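Local coordinates for sugar ABC transporter, periplasmic sugar-binding protein (Caulobacter crescentus, PDB 4IRX) that binds myo-inositol in a cleft between two lobes and probably delivers it, as a periplasmic binding protein, to a sugar ABC transporter for uptake, at residues V24-E29 against G252-T257; A111-G116 against S146-K151; V134-N139 against L199-D204; T246-P251 against T288-I293. All blocks are in the same frame, centred on the assembly; numbering follows the deposited sequence.

Contact 1: V24-E29 against G252-T257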
loop_
_atom_site.group_PDB
_atom_site.type_symbol
_atom_site.label_atom_id
_atom_site.label_comp_id
_atom_site.label_asym_id
_atom_site.label_seq_id
_atom_site.Cartn_x
_atom_site.Cartn_y
_atom_site.Cartn_z
ATOM N N VAL A 24 -6.044 8.441 2.198
ATOM C CA VAL A 24 -6.447 9.803 2.544
ATOM C C VAL A 24 -5.241 10.725 2.362
ATOM O O VAL A 24 -5.342 11.797 1.746
ATOM C CB VAL A 24 -6.981 9.876 3.990
ATOM C CG1 VAL A 24 -7.236 11.312 4.394
ATOM C CG2 VAL A 24 -8.275 9.059 4.122
ATOM N N ALA A 25 -4.087 10.310 2.867
ATOM C CA ALA A 25 -2.887 11.131 2.738
ATOM C C ALA A 25 -2.463 11.266 1.276
ATOM O O ALA A 25 -2.066 12.345 0.837
ATOM C CB ALA A 25 -1.757 10.578 3.593
HETATM N N MSE A 26 -2.551 10.162 0.521
HETATM C CA MSE A 26 -2.217 10.193 -0.902
HETATM C C MSE A 26 -3.112 11.176 -1.650
HETATM O O MSE A 26 -2.639 11.937 -2.479
HETATM C CB MSE A 26 -2.322 8.791 -1.529
HETATM C CG MSE A 26 -1.915 8.743 -3.029
HETATM SE SE MSE A 26 -1.917 7.009 -3.885
HETATM C CE MSE A 26 -0.265 6.277 -3.219
ATOM N N ARG A 27 -4.409 11.181 -1.324
ATOM C CA ARG A 27 -5.341 12.104 -1.964
ATOM C C ARG A 27 -4.970 13.559 -1.742
ATOM O O ARG A 27 -5.119 14.397 -2.634
ATOM C CB ARG A 27 -6.771 11.844 -1.498
ATOM C CG ARG A 27 -7.791 12.705 -2.193
ATOM C CD ARG A 27 -9.166 12.522 -1.573
ATOM N NE ARG A 27 -10.113 13.425 -2.216
ATOM C CZ ARG A 27 -11.426 13.261 -2.174
ATOM N NH1 ARG A 27 -11.937 12.244 -1.498
ATOM N NH2 ARG A 27 -12.221 14.121 -2.803
ATOM N N ARG A 28 -4.455 13.876 -0.569
ATOM C CA ARG A 28 -3.995 15.250 -0.336
ATOM C C ARG A 28 -2.875 15.673 -1.283
ATOM O O ARG A 28 -2.864 16.805 -1.770
ATOM C CB ARG A 28 -3.560 15.471 1.120
ATOM C CG ARG A 28 -4.698 15.349 2.102
ATOM C CD ARG A 28 -4.295 15.833 3.498
ATOM N NE ARG A 28 -3.451 14.879 4.211
ATOM C CZ ARG A 28 -3.886 14.060 5.168
ATOM N NH1 ARG A 28 -5.160 14.073 5.538
ATOM N NH2 ARG A 28 -3.043 13.228 5.759
ATOM N N GLU A 29 -1.926 14.767 -1.529
ATOM C CA GLU A 29 -0.824 15.106 -2.425
ATOM C C GLU A 29 -1.349 15.210 -3.846
ATOM O O GLU A 29 -0.898 16.049 -4.621
ATOM C CB GLU A 29 0.302 14.074 -2.333
ATOM C CG GLU A 29 0.791 13.782 -0.907
ATOM C CD GLU A 29 1.361 14.993 -0.159
ATOM O OE1 GLU A 29 2.011 15.875 -0.749
ATOM O OE2 GLU A 29 1.191 15.040 1.077
ATOM N N GLY A 252 3.429 10.120 -1.983
ATOM C CA GLY A 252 3.255 11.409 -2.632
ATOM C C GLY A 252 3.880 11.364 -4.017
ATOM O O GLY A 252 3.275 11.752 -5.013
ATOM N N LEU A 253 5.102 10.867 -4.090
ATOM C CA LEU A 253 5.783 10.769 -5.375
ATOM C C LEU A 253 5.062 9.807 -6.343
ATOM O O LEU A 253 4.987 10.078 -7.546
ATOM C CB LEU A 253 7.242 10.357 -5.161
ATOM C CG LEU A 253 8.104 10.415 -6.410
ATOM C CD1 LEU A 253 7.971 11.783 -7.033
ATOM C CD2 LEU A 253 9.562 10.104 -6.053
ATOM N N GLN A 254 4.522 8.701 -5.835
ATOM C CA GLN A 254 3.749 7.804 -6.708
ATOM C C GLN A 254 2.608 8.523 -7.392
ATOM O O GLN A 254 2.475 8.468 -8.613
ATOM C CB GLN A 254 3.161 6.630 -5.906
ATOM C CG GLN A 254 4.206 5.657 -5.340
ATOM C CD GLN A 254 3.564 4.500 -4.601
ATOM O OE1 GLN A 254 2.578 3.901 -5.065
ATOM N NE2 GLN A 254 4.086 4.204 -3.400
ATOM N N ILE A 255 1.782 9.196 -6.600
ATOM C CA ILE A 255 0.577 9.802 -7.148
ATOM C C ILE A 255 0.905 10.995 -8.008
ATOM O O ILE A 255 0.306 11.168 -9.054
ATOM C CB ILE A 255 -0.499 10.070 -6.063
ATOM C CG1 ILE A 255 -1.854 10.401 -6.679
ATOM C CG2 ILE A 255 -0.084 11.201 -5.175
ATOM C CD1 ILE A 255 -2.430 9.304 -7.573
ATOM N N ARG A 256 1.920 11.768 -7.614
ATOM C CA ARG A 256 2.333 12.915 -8.410
ATOM C C ARG A 256 2.882 12.463 -9.756
ATOM O O ARG A 256 2.587 13.083 -10.767
ATOM C CB ARG A 256 3.343 13.765 -7.654
ATOM C CG ARG A 256 2.782 14.402 -6.369
ATOM C CD ARG A 256 3.868 15.131 -5.645
ATOM N NE ARG A 256 3.429 15.657 -4.344
ATOM C CZ ARG A 256 2.910 16.864 -4.185
ATOM N NH1 ARG A 256 2.735 17.674 -5.236
ATOM N NH2 ARG A 256 2.552 17.266 -2.970
ATOM N N THR A 257 3.628 11.356 -9.759
ATOM C CA THR A 257 4.188 10.841 -11.000
ATOM C C THR A 257 3.098 10.344 -11.927
ATOM O O THR A 257 3.141 10.614 -13.139
ATOM C CB THR A 257 5.212 9.740 -10.715
ATOM O OG1 THR A 257 6.285 10.276 -9.918
ATOM C CG2 THR A 257 5.753 9.143 -11.987
#
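Glu29 and Arg256 form the salt bridge of this helix pair. Glu29 OE1 lies 2.7 Å from Arg256 NH2, and the N-H...O angle is 149°. The donor meets OE1 nearly along its C-O axis, and the oxygen is tilted a little out of the guanidinium plane. The two groups do not lie flat on each other, for the carboxylate and guanidinium planes are 53° apart. The Glu29 chain is bent at chi2, which turns the carboxylate toward Arg256. Arg256 is extended from CG to NE and brings its guanidinium up against the end of the other segment. There Glu29 O sits over the centre of one guanidinium face. The positive charge is shared further, since Arg256 NH1 makes salt bridges to Asp32 and Glu33.

Side chain meets backbone at Gly252, where Glu29 CG rests 3.8 Å from its CA. A side chain at Gly252 would be tight against CG, consistent with the close approach of Glu29 CA to Gly252 CA at 5.5 Å.

The apolar part is made by selenomethionine Met26 and Ile255. Met26 CG lies 3.6 Å from Ile255 CB, and SE follows at 4.0 Å from the same CB. Ile255 CG2 also touches Glu29 CB at 4.1 Å. CE of Met26 comes 4.1 Å from Gln254 OE1, and Gln254 NE2 is hydrogen-bonded to Gln249 O.

The segments belong to helices 21-37 and 251-268. The axes of the two segments approach to 8.7 Å and cross at -48°. Ile255 also packs on Leu30 of helix 21-37, and Gln254 touches Leu277 of strand 275-282 and Ala111 of strand 108-111.

Contact 2: A111-G116 against S146-K151. With INS (1,2,3,4,5,6-hexahydroxy-cyclohexane), chain C.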
loop_
_atom_site.group_PDB
_atom_site.type_symbol
_atom_site.label_atom_id
_atom_site.label_comp_id
_atom_site.label_asym_id
_atom_site.label_seq_id
_atom_site.Cartn_x
_atom_site.Cartn_y
_atom_site.Cartn_z
ATOM N N ALA A 111 5.421 1.377 -5.497
ATOM C CA ALA A 111 6.626 0.913 -4.862
ATOM C C ALA A 111 6.989 -0.472 -5.351
ATOM O O ALA A 111 6.123 -1.253 -5.770
ATOM C CB ALA A 111 6.436 0.869 -3.353
ATOM N N ASP A 112 8.281 -0.778 -5.257
ATOM C CA ASP A 112 8.797 -2.132 -5.435
ATOM C C ASP A 112 8.467 -2.888 -4.174
ATOM O O ASP A 112 9.229 -2.855 -3.207
ATOM C CB ASP A 112 10.311 -2.122 -5.664
ATOM C CG ASP A 112 10.874 -3.503 -5.941
ATOM O OD1 ASP A 112 10.175 -4.515 -5.722
ATOM O OD2 ASP A 112 12.055 -3.568 -6.356
ATOM N N ASN A 113 7.327 -3.563 -4.207
ATOM C CA ASN A 113 6.813 -4.163 -2.986
ATOM C C ASN A 113 7.486 -5.466 -2.601
ATOM O O ASN A 113 7.563 -5.798 -1.409
ATOM C CB ASN A 113 5.295 -4.304 -3.079
ATOM C CG ASN A 113 4.579 -2.994 -2.768
ATOM O OD1 ASN A 113 4.820 -2.391 -1.722
ATOM N ND2 ASN A 113 3.746 -2.520 -3.696
ATOM N N VAL A 114 8.008 -6.187 -3.600
ATOM C CA VAL A 114 8.868 -7.328 -3.302
ATOM C C VAL A 114 10.110 -6.867 -2.528
ATOM O O VAL A 114 10.466 -7.451 -1.501
ATOM C CB VAL A 114 9.297 -8.101 -4.568
ATOM C CG1 VAL A 114 10.256 -9.231 -4.165
ATOM C CG2 VAL A 114 8.076 -8.651 -5.329
ATOM N N ALA A 115 10.760 -5.796 -2.989
ATOM C CA ALA A 115 11.908 -5.279 -2.260
ATOM C C ALA A 115 11.493 -4.801 -0.877
ATOM O O ALA A 115 12.244 -4.957 0.073
ATOM C CB ALA A 115 12.574 -4.154 -3.025
ATOM N N GLY A 116 10.305 -4.201 -0.762
ATOM C CA GLY A 116 9.832 -3.771 0.556
ATOM C C GLY A 116 9.631 -4.890 1.552
ATOM O O GLY A 116 10.083 -4.788 2.695
ATOM N N SER A 146 -0.033 -6.518 -1.653
ATOM C CA SER A 146 -0.034 -7.569 -0.640
ATOM C C SER A 146 0.704 -8.796 -1.155
ATOM O O SER A 146 1.591 -9.331 -0.493
ATOM C CB SER A 146 -1.459 -7.929 -0.270
ATOM O OG SER A 146 -1.462 -8.898 0.762
ATOM N N ILE A 147 0.330 -9.251 -2.338
ATOM C CA ILE A 147 0.962 -10.422 -2.927
ATOM C C ILE A 147 2.476 -10.270 -3.021
ATOM O O ILE A 147 3.224 -11.178 -2.639
ATOM C CB ILE A 147 0.343 -10.706 -4.311
ATOM C CG1 ILE A 147 -1.145 -11.026 -4.141
ATOM C CG2 ILE A 147 1.101 -11.809 -5.016
ATOM C CD1 ILE A 147 -1.938 -10.998 -5.432
ATOM N N GLU A 148 2.932 -9.111 -3.475
ATOM C CA GLU A 148 4.366 -8.884 -3.638
ATOM C C GLU A 148 5.110 -8.650 -2.316
ATOM O O GLU A 148 6.235 -9.128 -2.128
ATOM C CB GLU A 148 4.594 -7.709 -4.588
ATOM C CG GLU A 148 4.209 -8.046 -6.017
ATOM C CD GLU A 148 4.178 -6.828 -6.903
ATOM O OE1 GLU A 148 4.541 -5.739 -6.416
ATOM O OE2 GLU A 148 3.774 -6.962 -8.075
ATOM N N ARG A 149 4.492 -7.929 -1.389
ATOM C CA ARG A 149 5.090 -7.762 -0.066
ATOM C C ARG A 149 5.271 -9.089 0.623
ATOM O O ARG A 149 6.321 -9.332 1.218
ATOM C CB ARG A 149 4.245 -6.868 0.846
ATOM C CG ARG A 149 4.716 -5.459 0.884
ATOM C CD ARG A 149 3.733 -4.531 1.585
ATOM N NE ARG A 149 3.569 -3.372 0.725
ATOM C CZ ARG A 149 2.657 -2.425 0.881
ATOM N NH1 ARG A 149 1.814 -2.493 1.911
ATOM N NH2 ARG A 149 2.573 -1.440 0.001
ATOM N N VAL A 150 4.242 -9.928 0.583
ATOM C CA VAL A 150 4.286 -11.251 1.165
ATOM C C VAL A 150 5.416 -12.071 0.524
ATOM O O VAL A 150 6.168 -12.753 1.199
ATOM C CB VAL A 150 2.909 -11.942 0.987
ATOM C CG1 VAL A 150 3.035 -13.400 1.096
ATOM C CG2 VAL A 150 1.936 -11.423 2.025
ATOM N N LYS A 151 5.518 -11.982 -0.813
ATOM C CA LYS A 151 6.572 -12.746 -1.519
ATOM C C LYS A 151 7.963 -12.324 -1.030
ATOM O O LYS A 151 8.815 -13.151 -0.786
ATOM C CB LYS A 151 6.477 -12.622 -3.054
ATOM C CG LYS A 151 7.743 -13.155 -3.731
ATOM C CD LYS A 151 7.668 -13.325 -5.216
ATOM C CE LYS A 151 8.875 -14.143 -5.668
ATOM N NZ LYS A 151 10.166 -13.398 -5.527
HETATM C C1 INS C . -0.663 0.488 0.313
HETATM C C2 INS C . -0.511 0.850 1.753
HETATM C C3 INS C . -1.862 0.763 2.416
HETATM C C4 INS C . -2.396 -0.631 2.322
HETATM C C5 INS C . -2.601 -1.005 0.902
HETATM C C6 INS C . -1.315 -0.868 0.121
HETATM O O1 INS C . 0.586 0.527 -0.331
HETATM O O2 INS C . 0.411 -0.005 2.357
HETATM O O3 INS C . -1.786 1.183 3.756
HETATM O O4 INS C . -3.580 -0.757 3.044
HETATM O O5 INS C . -3.100 -2.302 0.837
HETATM O O6 INS C . -1.480 -1.246 -1.221
HETATM O O HOH W 1 7.838 -5.442 -6.654
HETATM O O HOH W 2 2.605 -3.947 -6.216
#
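Arg149 grips Asn113 side-on, and the same guanidinium holds the inositol of this periplasmic binding protein. Arg149 NE and NH2 both donate to Asn113 OD1, at 2.9 Å and 3.0 Å. Asn113 CG lies anti to its carbonyl carbon (chi1 -80°), and this directs OD1 to the guanidinium. OD1 lies in the guanidinium plane, but both donors approach it from above one face of the amide. The amide and guanidinium planes are 60° apart. This pair of hydrogen bonds to one oxygen should hold the guanidinium against rotation. Arg149 NH1 donates to INS O2 at 2.9 Å and also makes a weak hydrogen bond to Leu201 O; NH2 donates to INS O1 at 2.8 Å. Phe228 adds a cation-pi contact.

Asn113 ND2 is satisfied by a water, which donates to Glu148 OE1. A second water donates to Asp112 OD1 and accepts from Val114 N; its bond to Glu148 OE1 is weak. Asp112 is the N-cap of helix 113-127, and its OD1 also accepts from Ala115 N.

The backbones meet in CA-H...O contacts both ways, Arg149 CA to Asn113 O and Val114 CA to Glu148 O. Beside them, Val114 CG2 rests 3.7 Å from Glu148 CB.

Contact 3: V134-N139 against L199-D204; sequences VVVITN and LCLNDD. With INS (1,2,3,4,5,6-hexahydroxy-cyclohexane), chain C.
Leu201 is the bump that fills the hollow between the end of strand 132-138 and Asn139. Its CB lies 3.4 Å from Asn139 OD1, and the two side chains cross at about a right angle. CD1 points back to Val136 CG1 at 4.0 Å. CD2 reaches the other way, to Thr138 CA at 4.0 Å and to Asn139 OD1. Farther back, Leu199 CG and CD1 press on Val134 CG1. Val136 and Leu199 share this face of the sheet, while Ile137 and Cys200 lie on the other, with Ile137 CB 4.2 Å from Cys200 SG. Three backbone bonds zip the parallel strands together: Leu199 N to Val135 O, Ile137 N to Leu199 O and Leu201 N to Ile137 O.

Past the strands the chains meet the inositol. Asn139 CG stands between its backbone N and carbonyl carbon (chi1 63°), which carries ND2 to INS O5 at 2.8 Å in a nearly straight bond of 174°. Asn202 ND2 donates to both INS O3 and INS O4, while its OD1 caps Met205 N. An alanine in place of Asn139 would remove the amide and would probably leave INS O5 without this donor and Leu201 CB without its neighbour. Ligand residues carried on loops at the carboxyl ends of parallel strands are characteristic of the alpha/beta lobes of periplasmic binding proteins.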
loop_
_atom_site.group_PDB
_atom_site.type_symbol
_atom_site.label_atom_id
_atom_site.label_comp_id
_atom_site.label_asym_id
_atom_site.label_seq_id
_atom_site.Cartn_x
_atom_site.Cartn_y
_atom_site.Cartn_z
ATOM N N VAL A 134 8.058 -15.654 13.853
ATOM C CA VAL A 134 7.500 -14.519 13.144
ATOM C C VAL A 134 6.017 -14.719 12.840
ATOM O O VAL A 134 5.596 -15.788 12.388
ATOM C CB VAL A 134 8.270 -14.302 11.792
ATOM C CG1 VAL A 134 7.735 -13.097 11.019
ATOM C CG2 VAL A 134 9.770 -14.153 12.045
ATOM N N VAL A 135 5.233 -13.671 13.077
ATOM C CA VAL A 135 3.833 -13.613 12.657
ATOM C C VAL A 135 3.742 -12.623 11.513
ATOM O O VAL A 135 4.339 -11.550 11.577
ATOM C CB VAL A 135 2.939 -13.140 13.838
ATOM C CG1 VAL A 135 1.495 -12.853 13.375
ATOM C CG2 VAL A 135 2.921 -14.206 14.901
ATOM N N VAL A 136 3.005 -12.969 10.456
ATOM C CA VAL A 136 2.832 -12.051 9.326
ATOM C C VAL A 136 1.359 -11.670 9.219
ATOM O O VAL A 136 0.490 -12.541 9.163
ATOM C CB VAL A 136 3.369 -12.670 7.992
ATOM C CG1 VAL A 136 3.200 -11.670 6.809
ATOM C CG2 VAL A 136 4.813 -13.099 8.170
ATOM N N ILE A 137 1.076 -10.368 9.296
ATOM C CA ILE A 137 -0.285 -9.842 9.165
ATOM C C ILE A 137 -0.357 -9.056 7.850
ATOM O O ILE A 137 0.325 -8.047 7.671
ATOM C CB ILE A 137 -0.654 -8.891 10.333
ATOM C CG1 ILE A 137 -0.436 -9.586 11.686
ATOM C CG2 ILE A 137 -2.078 -8.372 10.160
ATOM C CD1 ILE A 137 -1.384 -10.722 11.970
ATOM N N THR A 138 -1.158 -9.543 6.905
ATOM C CA THR A 138 -1.128 -9.015 5.538
ATOM C C THR A 138 -2.186 -7.945 5.275
ATOM O O THR A 138 -3.227 -7.894 5.945
ATOM C CB THR A 138 -1.281 -10.123 4.469
ATOM O OG1 THR A 138 -2.644 -10.595 4.458
ATOM C CG2 THR A 138 -0.337 -11.286 4.752
ATOM N N ASN A 139 -1.882 -7.066 4.324
ATOM C CA ASN A 139 -2.822 -6.051 3.855
ATOM C C ASN A 139 -3.739 -6.587 2.742
ATOM O O ASN A 139 -3.526 -7.696 2.253
ATOM C CB ASN A 139 -2.032 -4.847 3.331
ATOM C CG ASN A 139 -1.153 -5.192 2.135
ATOM O OD1 ASN A 139 -0.333 -6.112 2.208
ATOM N ND2 ASN A 139 -1.300 -4.437 1.027
ATOM N N LEU A 199 5.310 -8.918 11.759
ATOM C CA LEU A 199 5.486 -8.129 10.543
ATOM C C LEU A 199 4.118 -7.763 9.996
ATOM O O LEU A 199 3.345 -8.642 9.594
ATOM C CB LEU A 199 6.262 -8.932 9.482
ATOM C CG LEU A 199 7.716 -9.324 9.742
ATOM C CD1 LEU A 199 8.335 -9.996 8.527
ATOM C CD2 LEU A 199 8.550 -8.096 10.115
ATOM N N CYS A 200 3.802 -6.472 10.018
ATOM C CA CYS A 200 2.502 -5.992 9.576
ATOM C C CYS A 200 2.679 -5.228 8.285
ATOM O O CYS A 200 3.526 -4.334 8.196
ATOM C CB CYS A 200 1.904 -5.067 10.626
ATOM S SG CYS A 200 1.606 -5.875 12.188
ATOM N N LEU A 201 1.867 -5.573 7.290
ATOM C CA LEU A 201 2.090 -5.048 5.953
ATOM C C LEU A 201 1.433 -3.681 5.693
ATOM O O LEU A 201 1.410 -3.185 4.561
ATOM C CB LEU A 201 1.742 -6.100 4.893
ATOM C CG LEU A 201 2.859 -7.119 4.605
ATOM C CD1 LEU A 201 3.478 -7.781 5.821
ATOM C CD2 LEU A 201 2.326 -8.167 3.661
ATOM N N ASN A 202 0.912 -3.048 6.746
ATOM C CA ASN A 202 0.748 -1.599 6.746
ATOM C C ASN A 202 0.788 -1.061 8.168
ATOM O O ASN A 202 0.683 -1.821 9.132
ATOM C CB ASN A 202 -0.465 -1.086 5.915
ATOM C CG ASN A 202 -1.791 -1.166 6.638
ATOM O OD1 ASN A 202 -1.878 -1.614 7.776
ATOM N ND2 ASN A 202 -2.842 -0.721 5.978
ATOM N N ASP A 203 0.963 0.245 8.289
ATOM C CA ASP A 203 1.142 0.871 9.605
ATOM C C ASP A 203 -0.160 0.944 10.385
ATOM O O ASP A 203 -0.146 0.842 11.594
ATOM C CB ASP A 203 1.694 2.293 9.479
ATOM C CG ASP A 203 3.184 2.329 9.187
ATOM O OD1 ASP A 203 3.905 1.330 9.475
ATOM O OD2 ASP A 203 3.614 3.390 8.687
ATOM N N ASP A 204 -1.278 1.104 9.688
ATOM C CA ASP A 204 -2.603 1.127 10.332
ATOM C C ASP A 204 -2.834 -0.177 11.107
ATOM O O ASP A 204 -3.239 -0.167 12.273
ATOM C CB ASP A 204 -3.678 1.352 9.245
ATOM C CG ASP A 204 -5.010 1.894 9.785
ATOM O OD1 ASP A 204 -5.048 2.532 10.862
ATOM O OD2 ASP A 204 -6.039 1.685 9.095
HETATM C C1 INS C . -0.663 0.488 0.313
HETATM C C2 INS C . -0.511 0.850 1.753
HETATM C C3 INS C . -1.862 0.763 2.416
HETATM C C4 INS C . -2.396 -0.631 2.322
HETATM C C5 INS C . -2.601 -1.005 0.902
HETATM C C6 INS C . -1.315 -0.868 0.121
HETATM O O1 INS C . 0.586 0.527 -0.331
HETATM O O2 INS C . 0.411 -0.005 2.357
HETATM O O3 INS C . -1.786 1.183 3.756
HETATM O O4 INS C . -3.580 -0.757 3.044
HETATM O O5 INS C . -3.100 -2.302 0.837
HETATM O O6 INS C . -1.480 -1.246 -1.221
#

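Contact 4: T246-P251 against T288-I293; sequences TVEQNP and TEASRI. With INS (1,2,3,4,5,6-hexahydroxy-cyclohexane), chain C.
Glu248 reaches from the end of strand 246-248 to the turn at Ser291. CB leads to Glu248 CG, which lies anti to the backbone N (chi1 173°) and passes 4.2 Å from Glu289 O. The bend at chi2 (67°) then presents CD and its two oxygens to Ser291. Glu248 OE1 accepts from Ser291 N at 2.9 Å, met from above the carboxylate plane. It also accepts a hydrogen bond from a water, which in turn accepts from Arg292 N. Glu248 OE2 accepts from Ser291 OG at 2.8 Å, on the syn side. Glu248 OE2 also accepts from Asn250 N at 2.8 Å, on the anti side. Each of these two donors is tilted by about 30° from the carboxylate plane, and they come from opposite faces of it. A glutamine in its place would lose the negative charge and one acceptor oxygen, and is likely to leave Ser291 or Asn250 N without a mate.

Next to Glu248, Gln249 points to the ligand instead, and its NE2 donates to INS O1. Strand 246-248 pairs with strand 275-282 and leads into helix 251-268. The type I turn Ala290-Ile293 lies against helix 232-239, where Ala290 and Ile293 touch Leu235, and Arg292 touches Ala25 of helix 21-37.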
loop_
_atom_site.group_PDB
_atom_site.type_symbol
_atom_site.label_atom_id
_atom_site.label_comp_id
_atom_site.label_asym_id
_atom_site.label_seq_id
_atom_site.Cartn_x
_atom_site.Cartn_y
_atom_site.Cartn_z
ATOM N N THR A 246 9.485 0.765 10.155
ATOM C CA THR A 246 8.435 0.788 9.151
ATOM C C THR A 246 9.140 0.918 7.803
ATOM O O THR A 246 10.369 0.791 7.731
ATOM C CB THR A 246 7.371 1.914 9.412
ATOM O OG1 THR A 246 6.341 1.858 8.410
ATOM C CG2 THR A 246 8.027 3.305 9.414
ATOM N N VAL A 247 8.376 1.090 6.738
ATOM C CA VAL A 247 8.971 1.159 5.408
ATOM C C VAL A 247 8.423 2.371 4.688
ATOM O O VAL A 247 7.204 2.529 4.586
ATOM C CB VAL A 247 8.692 -0.122 4.571
ATOM C CG1 VAL A 247 9.357 -0.010 3.200
ATOM C CG2 VAL A 247 9.190 -1.365 5.278
ATOM N N GLU A 248 9.314 3.217 4.184
ATOM C CA GLU A 248 8.948 4.356 3.355
ATOM C C GLU A 248 8.781 3.939 1.910
ATOM O O GLU A 248 9.672 3.298 1.326
ATOM C CB GLU A 248 10.045 5.423 3.435
ATOM C CG GLU A 248 9.842 6.584 2.456
ATOM C CD GLU A 248 8.645 7.440 2.773
ATOM O OE1 GLU A 248 8.431 7.739 3.967
ATOM O OE2 GLU A 248 7.895 7.815 1.845
ATOM N N GLN A 249 7.635 4.279 1.326
ATOM C CA GLN A 249 7.359 3.963 -0.073
ATOM C C GLN A 249 6.966 5.168 -0.925
ATOM O O GLN A 249 6.547 5.017 -2.093
ATOM C CB GLN A 249 6.292 2.881 -0.197
ATOM C CG GLN A 249 4.938 3.203 0.409
ATOM C CD GLN A 249 3.853 2.319 -0.154
ATOM O OE1 GLN A 249 3.829 2.021 -1.357
ATOM N NE2 GLN A 249 2.967 1.827 0.734
ATOM N N ASN A 250 7.124 6.367 -0.373
ATOM C CA ASN A 250 6.921 7.608 -1.144
ATOM C C ASN A 250 5.601 7.712 -1.911
ATOM O O ASN A 250 5.583 7.919 -3.127
ATOM C CB ASN A 250 8.099 7.825 -2.113
ATOM C CG ASN A 250 9.329 8.391 -1.418
ATOM O OD1 ASN A 250 9.371 9.580 -1.084
ATOM N ND2 ASN A 250 10.321 7.547 -1.188
ATOM N N PRO A 251 4.470 7.608 -1.206
ATOM C CA PRO A 251 3.165 7.675 -1.863
ATOM C C PRO A 251 2.910 9.023 -2.519
ATOM O O PRO A 251 2.235 9.024 -3.546
ATOM C CB PRO A 251 2.177 7.405 -0.720
ATOM C CG PRO A 251 2.934 7.747 0.539
ATOM C CD PRO A 251 4.360 7.363 0.242
ATOM N N THR A 288 14.196 10.794 9.815
ATOM C CA THR A 288 14.037 11.950 8.932
ATOM C C THR A 288 14.114 11.609 7.449
ATOM O O THR A 288 13.887 12.490 6.611
ATOM C CB THR A 288 15.020 13.092 9.271
ATOM O OG1 THR A 288 16.355 12.585 9.158
ATOM C CG2 THR A 288 14.796 13.560 10.703
ATOM N N GLU A 289 14.390 10.341 7.124
ATOM C CA GLU A 289 14.293 9.865 5.745
ATOM C C GLU A 289 12.851 9.548 5.355
ATOM O O GLU A 289 12.559 9.285 4.173
ATOM C CB GLU A 289 15.213 8.651 5.510
ATOM C CG GLU A 289 16.691 9.054 5.570
ATOM C CD GLU A 289 17.684 7.952 5.279
ATOM O OE1 GLU A 289 17.281 6.788 5.071
ATOM O OE2 GLU A 289 18.896 8.273 5.269
ATOM N N ALA A 290 11.940 9.596 6.319
ATOM C CA ALA A 290 10.533 9.392 5.999
ATOM C C ALA A 290 9.989 10.659 5.385
ATOM O O ALA A 290 10.247 11.742 5.886
ATOM C CB ALA A 290 9.738 9.010 7.246
ATOM N N SER A 291 9.244 10.515 4.296
ATOM C CA SER A 291 8.729 11.667 3.561
ATOM C C SER A 291 7.771 12.511 4.387
ATOM O O SER A 291 7.660 13.716 4.161
ATOM C CB SER A 291 8.081 11.240 2.234
ATOM O OG SER A 291 6.974 10.378 2.435
ATOM N N ARG A 292 7.078 11.892 5.333
ATOM C CA ARG A 292 6.067 12.583 6.142
ATOM C C ARG A 292 6.556 12.923 7.557
ATOM O O ARG A 292 5.743 13.176 8.455
ATOM C CB ARG A 292 4.753 11.791 6.186
ATOM C CG ARG A 292 4.107 11.581 4.808
ATOM C CD ARG A 292 2.858 10.735 4.860
ATOM N NE ARG A 292 1.783 11.350 5.637
ATOM C CZ ARG A 292 0.715 10.687 6.091
ATOM N NH1 ARG A 292 0.577 9.379 5.860
ATOM N NH2 ARG A 292 -0.195 11.319 6.813
ATOM N N ILE A 293 7.870 12.941 7.759
ATOM C CA ILE A 293 8.427 13.210 9.088
ATOM C C ILE A 293 7.957 14.564 9.652
ATOM O O ILE A 293 7.713 14.719 10.862
ATOM C CB ILE A 293 9.983 13.075 9.103
ATOM C CG1 ILE A 293 10.516 13.066 10.552
ATOM C CG2 ILE A 293 10.648 14.134 8.235
ATOM C CD1 ILE A 293 10.033 11.874 11.360
HETATM C C1 INS C . -0.663 0.488 0.313
HETATM C C2 INS C . -0.511 0.850 1.753
HETATM C C3 INS C . -1.862 0.763 2.416
HETATM C C4 INS C . -2.396 -0.631 2.322
HETATM C C5 INS C . -2.601 -1.005 0.902
HETATM C C6 INS C . -1.315 -0.868 0.121
HETATM O O1 INS C . 0.586 0.527 -0.331
HETATM O O2 INS C . 0.411 -0.005 2.357
HETATM O O3 INS C . -1.786 1.183 3.756
HETATM O O4 INS C . -3.580 -0.757 3.044
HETATM O O5 INS C . -3.100 -2.302 0.837
HETATM O O6 INS C . -1.480 -1.246 -1.221
HETATM O O HOH W 3 6.440 9.022 5.387
#

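Overall arrangement
Three of the four contacts, 2, 3 and 4, touch the bound inositol; contact 1 stands just behind it. Contacts 1 and 3 are on opposite sides of the chain's centre, about 22 Å between centres. Contact 1 joins helices beside the seven-stranded mixed sheet, and contact 3 lies in the four-stranded parallel sheet. Contact 4 uses strand 246-248, an edge strand of the mixed sheet. Contacts 2 and 3 are neighbours, about 12 Å between centres, and their segments alternate along the chain. Both are nested inside the loop that contact 1 closes. Contacts 1 and 4 also alternate; strand 246-248 leads directly into helix 251-268. Ligand-binding residues thus come from distant parts of the chain, consistent with a site between two lobes.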